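Local atomic coordinates of carbohydrate esterase family 2 (CE2) (Chaetomium olivicolor, PDB entry 4XVH), a protein that probably removes acetyl groups from xylan and related plant polysaccharides, joining an SGNH-type esterase domain to a jelly-roll beta-sandwich domain. Residues 36-41 with 88-93; 11-16 with 92-97. All coordinates share one frame; numbering follows the deposited sequence.

Contact 1 of 2, residues 36-41 with 88-93; sequences ASVSGT and GSIFLG
The Phe91 ring meets Ser37 and Ser39 across the strand pair: Ser37 O lies in the ring plane at its edge, Ser39 OG sits farther out near that plane, and Ser37 OG approaches CD1 of Phe91 obliquely at 3.3 Å. Phe91 shares the sheet face of Ser37, Ser39 and Ser89; with CG anti to the carbonyl carbon (chi1 -70°), its CD1 is turned toward Ser37. Glu14 touches the same ring. Strands 37-40 and 88-93 run antiparallel. Phe91 N donates to Ser37 O at 2.8 Å, and Ser39 N to Ser89 O at 3.0 Å in a nearly straight bond. Both Ala36 N (2.7 Å) and Ser37 N (3.2 Å) reach Phe91 O, a classic beta bulge where the chain turns a corner at Ala36. On the other face Val38 CG2 packs against Ile90 CG1 at 4.2 Å. At the far end Gly40 and Gly88 come together with CA atoms 4.1 Å apart; a CB on either would strike the opposite strand, so two glycines allow this close approach. Ser39 OG and Ser89 OG share a water, which donates to Ser89 OG, and Ser89 OG is also hydrogen-bonded to Glu14 OE2. One face of this jelly-roll strand pair is therefore apolar, while on the other, beside the Phe91 ring, the water and the carboxylate together probably fix the rotation of the Ser89 hydroxyl.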
loop_
_atom_site.group_PDB
_atom_site.type_symbol
_atom_site.label_atom_id
_atom_site.label_comp_id
_atom_site.label_asym_id
_atom_site.label_seq_id
_atom_site.Cartn_x
_atom_site.Cartn_y
_atom_site.Cartn_z
ATOM N N ALA A 36 -12.851 -17.620 6.799
ATOM C CA ALA A 36 -14.298 -17.663 6.777
ATOM C C ALA A 36 -14.775 -17.751 5.335
ATOM O O ALA A 36 -15.611 -18.575 5.002
ATOM C CB ALA A 36 -14.879 -16.440 7.483
ATOM N N SER A 37 -14.203 -16.925 4.469
ATOM C CA SER A 37 -14.559 -16.977 3.064
ATOM C C SER A 37 -13.500 -16.292 2.245
ATOM O O SER A 37 -12.745 -15.456 2.752
ATOM C CB SER A 37 -15.918 -16.312 2.815
ATOM O OG SER A 37 -15.827 -14.896 2.788
ATOM N N VAL A 38 -13.445 -16.620 0.966
ATOM C CA VAL A 38 -12.501 -15.921 0.118
ATOM C C VAL A 38 -13.227 -15.568 -1.175
ATOM O O VAL A 38 -14.093 -16.319 -1.632
ATOM C CB VAL A 38 -11.210 -16.752 -0.107
ATOM C CG1 VAL A 38 -11.529 -18.150 -0.535
ATOM C CG2 VAL A 38 -10.337 -16.097 -1.107
ATOM N N SER A 39 -12.963 -14.375 -1.708
ATOM C CA SER A 39 -13.539 -14.017 -2.997
ATOM C C SER A 39 -12.448 -13.579 -3.962
ATOM O O SER A 39 -11.425 -13.026 -3.538
ATOM C CB SER A 39 -14.599 -12.925 -2.853
ATOM O OG SER A 39 -14.119 -11.825 -2.127
ATOM N N GLY A 40 -12.681 -13.865 -5.245
ATOM C CA GLY A 40 -11.768 -13.514 -6.315
ATOM C C GLY A 40 -10.412 -14.150 -6.122
ATOM O O GLY A 40 -10.313 -15.289 -5.650
ATOM N N THR A 41 -9.354 -13.437 -6.484
ATOM C CA THR A 41 -8.033 -14.036 -6.358
ATOM C C THR A 41 -7.222 -13.183 -5.387
ATOM O O THR A 41 -7.490 -11.994 -5.215
ATOM C CB THR A 41 -7.291 -14.179 -7.731
ATOM O OG1 THR A 41 -7.316 -12.928 -8.419
ATOM C CG2 THR A 41 -7.912 -15.282 -8.623
ATOM N N GLY A 88 -9.671 -9.355 -5.326
ATOM C CA GLY A 88 -10.501 -10.108 -4.383
ATOM C C GLY A 88 -10.158 -9.749 -2.953
ATOM O O GLY A 88 -9.396 -8.819 -2.717
ATOM N N SER A 89 -10.700 -10.483 -1.997
ATOM C CA SER A 89 -10.305 -10.291 -0.606
ATOM C C SER A 89 -10.406 -11.605 0.184
ATOM O O SER A 89 -10.944 -12.584 -0.312
ATOM C CB SER A 89 -11.154 -9.200 0.046
ATOM O OG SER A 89 -12.511 -9.570 0.059
ATOM N N ILE A 90 -9.859 -11.618 1.400
ATOM C CA ILE A 90 -9.953 -12.784 2.274
ATOM C C ILE A 90 -10.702 -12.405 3.551
ATOM O O ILE A 90 -10.376 -11.401 4.186
ATOM C CB ILE A 90 -8.557 -13.355 2.646
ATOM C CG1 ILE A 90 -7.821 -13.794 1.371
ATOM C CG2 ILE A 90 -8.730 -14.529 3.615
ATOM C CD1 ILE A 90 -6.286 -13.873 1.511
ATOM N N PHE A 91 -11.734 -13.164 3.908
ATOM C CA PHE A 91 -12.401 -12.916 5.191
ATOM C C PHE A 91 -11.891 -13.920 6.225
ATOM O O PHE A 91 -12.072 -15.131 6.049
ATOM C CB PHE A 91 -13.921 -13.006 5.046
ATOM C CG PHE A 91 -14.529 -11.870 4.244
ATOM C CD1 PHE A 91 -14.444 -11.852 2.854
ATOM C CD2 PHE A 91 -15.214 -10.842 4.886
ATOM C CE1 PHE A 91 -15.020 -10.797 2.120
ATOM C CE2 PHE A 91 -15.799 -9.793 4.163
ATOM C CZ PHE A 91 -15.703 -9.780 2.784
ATOM N N LEU A 92 -11.242 -13.426 7.281
ATOM C CA LEU A 92 -10.609 -14.295 8.261
ATOM C C LEU A 92 -11.628 -14.899 9.213
ATOM O O LEU A 92 -12.643 -14.263 9.535
ATOM C CB LEU A 92 -9.544 -13.538 9.058
ATOM C CG LEU A 92 -8.265 -13.177 8.271
ATOM C CD1 LEU A 92 -7.213 -12.648 9.206
ATOM C CD2 LEU A 92 -7.729 -14.399 7.554
ATOM N N GLY A 93 -11.340 -16.123 9.660
ATOM C CA GLY A 93 -12.102 -16.786 10.709
ATOM C C GLY A 93 -11.340 -16.762 12.029
ATOM O O GLY A 93 -10.742 -15.739 12.391
HETATM O O HOH W 1 -13.378 -9.136 -2.293
#

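Contact 2 of 2, residues 11-16 with 92-97; sequences ATKELS and LGNITT
Lys13 grips the strand beside it with both its backbone and its side chain. Leu92 N donates to Lys13 O at 3.0 Å; the N-H points almost straight at the oxygen (170°), although the nitrogen stands above the carbonyl plane. The side chain leaves with CG beside the backbone N (chi1 -66°) and bends at chi3, passing CE within 3.6 Å of Leu92 O before NZ bonds to Gly93 O at 3.0 Å. NZ comes down on that carbonyl from well above its plane. Asn94 OD1 lies a longer 3.6 Å from NZ, adding a second oxygen near the ammonium. Replacing the lysine with an alanine would probably leave Gly93 O without this donor and Leu92 O without the aliphatic cover of CE, the residue then holding the strand mainly through its backbone bond to Leu92 N. Beyond that backbone bond, the isobutyl ends of Leu15 and Leu92 cross obliquely, CD1 to CD1 at 3.9 Å. These contacts attach the short strand 14-15 as an outer strand of the four-stranded antiparallel sheet, next to strand 88-97, within the jelly-roll sandwich. Lys13 itself has positive phi (52°), and the chain swings through it into the strand. Just before it, Thr12 OG1 accepts from Glu14 N at 3.2 Å in an ST turn, and the same hydroxyl is hydrogen-bonded to Asn9 O. A water donates to both Thr12 O and Leu92 O, at 2.6 and 2.7 Å, bridging two acceptors that cannot bond each other and so tying the turn to the strand. Farther out, Val22 and Ile33 pack on Leu92, while Val8 and Thr20 touch Leu15.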
loop_
_atom_site.group_PDB
_atom_site.type_symbol
_atom_site.label_atom_id
_atom_site.label_comp_id
_atom_site.label_asym_id
_atom_site.label_seq_id
_atom_site.Cartn_x
_atom_site.Cartn_y
_atom_site.Cartn_z
ATOM N N ALA A 11 -15.445 -5.511 12.360
ATOM C CA ALA A 11 -16.790 -6.071 12.212
ATOM C C ALA A 11 -16.855 -7.124 11.104
ATOM O O ALA A 11 -17.806 -7.914 11.045
ATOM C CB ALA A 11 -17.822 -4.960 11.939
ATOM N N THR A 12 -15.865 -7.130 10.216
ATOM C CA THR A 12 -15.851 -8.088 9.116
ATOM C C THR A 12 -14.629 -9.005 9.108
ATOM O O THR A 12 -14.655 -10.060 8.493
ATOM C CB THR A 12 -15.854 -7.374 7.781
ATOM O OG1 THR A 12 -14.620 -6.650 7.673
ATOM C CG2 THR A 12 -17.059 -6.410 7.685
ATOM N N LYS A 13 -13.547 -8.555 9.743
ATOM C CA LYS A 13 -12.255 -9.220 9.691
ATOM C C LYS A 13 -11.800 -9.510 8.254
ATOM O O LYS A 13 -11.101 -10.505 7.979
ATOM C CB LYS A 13 -12.277 -10.505 10.519
ATOM C CG LYS A 13 -12.459 -10.222 12.016
ATOM C CD LYS A 13 -12.061 -11.410 12.893
ATOM C CE LYS A 13 -12.966 -12.602 12.696
ATOM N NZ LYS A 13 -12.583 -13.734 13.617
ATOM N N GLU A 14 -12.168 -8.602 7.354
ATOM C CA GLU A 14 -11.779 -8.711 5.949
ATOM C C GLU A 14 -10.406 -8.127 5.706
ATOM O O GLU A 14 -10.143 -6.950 6.000
ATOM C CB GLU A 14 -12.800 -8.011 5.038
ATOM C CG GLU A 14 -12.469 -8.078 3.532
ATOM C CD GLU A 14 -13.423 -7.220 2.705
ATOM O OE1 GLU A 14 -14.093 -6.337 3.281
ATOM O OE2 GLU A 14 -13.533 -7.452 1.482
ATOM N N LEU A 15 -9.520 -8.960 5.179
ATOM C CA LEU A 15 -8.248 -8.479 4.663
ATOM C C LEU A 15 -8.502 -7.928 3.276
ATOM O O LEU A 15 -8.549 -8.664 2.287
ATOM C CB LEU A 15 -7.213 -9.592 4.645
ATOM C CG LEU A 15 -7.021 -10.280 6.000
ATOM C CD1 LEU A 15 -5.902 -11.312 5.803
ATOM C CD2 LEU A 15 -6.657 -9.278 7.128
ATOM N N SER A 16 -8.699 -6.622 3.228
ATOM C CA SER A 16 -9.116 -5.939 2.011
ATOM C C SER A 16 -7.965 -5.130 1.410
ATOM O O SER A 16 -7.531 -5.391 0.292
ATOM C CB SER A 16 -10.298 -5.015 2.315
ATOM O OG SER A 16 -10.647 -4.287 1.160
ATOM N N LEU A 92 -11.242 -13.426 7.281
ATOM C CA LEU A 92 -10.609 -14.295 8.261
ATOM C C LEU A 92 -11.628 -14.899 9.213
ATOM O O LEU A 92 -12.643 -14.263 9.535
ATOM C CB LEU A 92 -9.544 -13.538 9.058
ATOM C CG LEU A 92 -8.265 -13.177 8.271
ATOM C CD1 LEU A 92 -7.213 -12.648 9.206
ATOM C CD2 LEU A 92 -7.729 -14.399 7.554
ATOM N N GLY A 93 -11.340 -16.123 9.660
ATOM C CA GLY A 93 -12.102 -16.786 10.709
ATOM C C GLY A 93 -11.340 -16.762 12.029
ATOM O O GLY A 93 -10.742 -15.739 12.391
ATOM N N ASN A 94 -11.348 -17.875 12.753
ATOM C CA ASN A 94 -10.596 -17.949 13.995
ATOM C C ASN A 94 -9.204 -18.567 13.844
ATOM O O ASN A 94 -8.966 -19.397 12.974
ATOM C CB ASN A 94 -11.397 -18.712 15.027
ATOM C CG ASN A 94 -12.647 -17.961 15.441
ATOM O OD1 ASN A 94 -12.622 -16.744 15.631
ATOM N ND2 ASN A 94 -13.747 -18.705 15.637
ATOM N N ILE A 95 -8.289 -18.126 14.699
ATOM C CA ILE A 95 -6.929 -18.615 14.686
ATOM C C ILE A 95 -6.731 -19.607 15.807
ATOM O O ILE A 95 -7.081 -19.322 16.951
ATOM C CB ILE A 95 -5.932 -17.474 14.816
ATOM C CG1 ILE A 95 -6.210 -16.459 13.694
ATOM C CG2 ILE A 95 -4.501 -18.034 14.795
ATOM C CD1 ILE A 95 -5.170 -15.372 13.513
ATOM N N THR A 96 -6.185 -20.776 15.473
ATOM C CA THR A 96 -6.045 -21.856 16.452
ATOM C C THR A 96 -4.606 -22.372 16.476
ATOM O O THR A 96 -3.857 -22.141 15.546
ATOM C CB THR A 96 -6.985 -23.027 16.144
ATOM O OG1 THR A 96 -6.698 -23.522 14.831
ATOM C CG2 THR A 96 -8.442 -22.590 16.214
ATOM N N THR A 97 -4.233 -23.045 17.560
ATOM C CA THR A 97 -2.934 -23.709 17.646
ATOM C C THR A 97 -3.098 -25.058 18.318
ATOM O O THR A 97 -4.090 -25.285 19.005
ATOM C CB THR A 97 -1.894 -22.880 18.431
ATOM O OG1 THR A 97 -0.684 -23.632 18.539
ATOM C CG2 THR A 97 -2.387 -22.566 19.835
HETATM O O HOH W 2 -14.664 -12.700 8.538
#

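How the contacts relate
Contacts 1 and 2 lie on the two edges of strand 88-97, with strand 31-40 along one and strand 14-15 along the other; their centres are 9 Å apart. They share Leu92 and Gly93. Between them, Ile90 O probably accepts from Leu15 N (2.8 Å), while Phe91 CZ packs on Glu14 CD at 3.4 Å. Glu14 thus reaches the face of contact 1 that carries the serines. Gly40 in contact 1 lies about 5 Å from the bound polyethylene glycol, whose pocket includes Ser118, His306 and Tyr87, the residue directly before strand 88-97. Ser118 ends a GDS sequence, the signature of SGNH esterases, so this pocket probably overlaps the active site; no residue of contact 2 lines it.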